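Local structure of arabinogalactan endo-1,4-beta-galactosidase (Ignisphaera aggregans, 7OSK) at residues V88-L93 / L182-Q187. The protein probably hydrolyses the beta-1,4-galactan chains of plant arabinogalactan from within, through the family 53 glycoside hydrolase domain that makes up most of this chain. Residues are numbered along the deposited sequence; the frame is centred on the assembly and turned at random.
Sequences VNWIRL and LPDMVQ
Trp90 reaches Asp184 and Met185 across the interior of a (beta/alpha)8 barrel, the TIM-barrel fold of this family 53 domain. Its strand 90-95 and strand 185-188 are second and fourth in the parallel sheet, with strand 130-135 between them, so side chains alone make the contact. With CG anti to the carbonyl carbon (chi1 -85°), Trp90 brings the far corner of its six-membered ring to the other segment. There CH2 lies 3.6 Å from CB of Asp184 and 4.0 Å from CG of Met185. The thioether adds an oblique Met-aromatic contact, SD lying 4.8 Å from the centroid of that ring. An alanine here would remove the indole and would probably leave a gap beside CB of Asp184 and CG of Met185, with the sulfur of Met185 deprived of this aromatic neighbour. Asp184 turns its carboxylate elsewhere, OD2 accepting a hydrogen bond from the backbone N of Val131. Two residues beyond Trp90, Arg92 is extended from CG to NE into the barrel, where its NH1 forms salt bridges with Asp55 and Glu292, two carboxylates that probably fix the guanidinium. Gln187, also extended, meets the edge of that group with its amide, the two planes 33° apart and CD 3.5 Å from Arg92 NH2.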
# COMPACT_ATOMS: atom_id res chain seq x y z
N VAL A 88 -9.02 1.78 -12.33
CA VAL A 88 -7.91 2.10 -11.45
C VAL A 88 -7.13 3.29 -11.99
O VAL A 88 -6.73 3.30 -13.15
CB VAL A 88 -6.96 0.89 -11.27
CG1 VAL A 88 -5.75 1.27 -10.42
CG2 VAL A 88 -7.70 -0.27 -10.63
N ASN A 89 -6.90 4.29 -11.14
CA ASN A 89 -6.23 5.53 -11.55
C ASN A 89 -4.94 5.81 -10.78
O ASN A 89 -4.18 6.71 -11.15
CB ASN A 89 -7.17 6.72 -11.40
CG ASN A 89 -7.81 6.78 -10.03
OD1 ASN A 89 -7.44 6.04 -9.13
ND2 ASN A 89 -8.77 7.68 -9.87
N TRP A 90 -4.71 5.06 -9.71
CA TRP A 90 -3.51 5.23 -8.89
C TRP A 90 -2.75 3.92 -8.71
O TRP A 90 -3.35 2.84 -8.70
CB TRP A 90 -3.87 5.80 -7.52
CG TRP A 90 -3.98 7.29 -7.50
CD1 TRP A 90 -5.00 8.04 -7.99
CD2 TRP A 90 -3.03 8.21 -6.95
NE1 TRP A 90 -4.75 9.38 -7.78
CE2 TRP A 90 -3.55 9.51 -7.14
CE3 TRP A 90 -1.80 8.06 -6.30
CZ2 TRP A 90 -2.87 10.65 -6.72
CZ3 TRP A 90 -1.13 9.20 -5.88
CH2 TRP A 90 -1.67 10.47 -6.09
N ILE A 91 -1.44 4.03 -8.56
CA ILE A 91 -0.56 2.88 -8.35
C ILE A 91 0.27 3.10 -7.09
O ILE A 91 0.90 4.15 -6.92
CB ILE A 91 0.38 2.65 -9.55
CG1 ILE A 91 -0.41 2.48 -10.85
CG2 ILE A 91 1.28 1.44 -9.31
CD1 ILE A 91 -1.33 1.26 -10.87
N ARG A 92 0.26 2.11 -6.20
CA ARG A 92 1.06 2.16 -4.98
C ARG A 92 2.17 1.13 -5.04
O ARG A 92 1.93 -0.04 -5.35
CB ARG A 92 0.18 1.93 -3.75
CG ARG A 92 0.92 1.97 -2.43
CD ARG A 92 -0.06 1.86 -1.26
NE ARG A 92 0.61 1.91 0.04
CZ ARG A 92 0.97 0.85 0.75
NH1 ARG A 92 0.73 -0.38 0.31
NH2 ARG A 92 1.57 1.01 1.92
N LEU A 93 3.40 1.56 -4.76
CA LEU A 93 4.56 0.69 -4.80
C LEU A 93 5.42 0.86 -3.56
O LEU A 93 5.75 1.98 -3.18
CB LEU A 93 5.40 0.98 -6.05
CG LEU A 93 4.75 0.76 -7.41
CD1 LEU A 93 5.63 1.31 -8.51
CD2 LEU A 93 4.47 -0.72 -7.65
N LEU A 182 8.65 10.41 -10.73
CA LEU A 182 8.46 11.13 -9.48
C LEU A 182 7.07 10.84 -8.92
O LEU A 182 6.07 11.10 -9.59
CB LEU A 182 8.64 12.63 -9.68
CG LEU A 182 8.66 13.46 -8.39
CD1 LEU A 182 9.96 13.21 -7.63
CD2 LEU A 182 8.48 14.93 -8.69
N PRO A 183 6.99 10.31 -7.69
CA PRO A 183 5.67 10.00 -7.12
C PRO A 183 4.91 11.23 -6.65
O PRO A 183 5.50 12.14 -6.06
CB PRO A 183 6.01 9.09 -5.93
CG PRO A 183 7.37 9.51 -5.52
CD PRO A 183 8.08 9.90 -6.78
N ASP A 184 3.61 11.26 -6.92
CA ASP A 184 2.76 12.35 -6.47
C ASP A 184 2.68 12.37 -4.95
O ASP A 184 2.57 13.43 -4.34
CB ASP A 184 1.35 12.22 -7.06
CG ASP A 184 1.37 12.05 -8.57
OD1 ASP A 184 1.42 13.06 -9.30
OD2 ASP A 184 1.32 10.89 -9.03
N MET A 185 2.75 11.18 -4.35
CA MET A 185 2.68 11.03 -2.90
C MET A 185 3.78 10.11 -2.39
O MET A 185 4.11 9.10 -3.01
CB MET A 185 1.32 10.49 -2.49
CG MET A 185 0.20 11.50 -2.68
SD MET A 185 -1.40 10.96 -2.05
CE MET A 185 -2.32 12.48 -2.28
N VAL A 186 4.34 10.46 -1.24
CA VAL A 186 5.35 9.64 -0.59
C VAL A 186 4.87 9.22 0.79
O VAL A 186 4.25 10.00 1.52
CB VAL A 186 6.69 10.40 -0.48
CG1 VAL A 186 7.68 9.64 0.42
CG2 VAL A 186 7.29 10.60 -1.86
N GLN A 187 5.16 7.97 1.14
CA GLN A 187 4.73 7.40 2.41
C GLN A 187 5.94 7.10 3.29
O GLN A 187 6.67 6.14 3.07
CB GLN A 187 3.90 6.14 2.14
CG GLN A 187 3.74 5.21 3.33
CD GLN A 187 2.70 4.11 3.11
OE1 GLN A 187 2.64 3.15 3.87
NE2 GLN A 187 1.87 4.26 2.07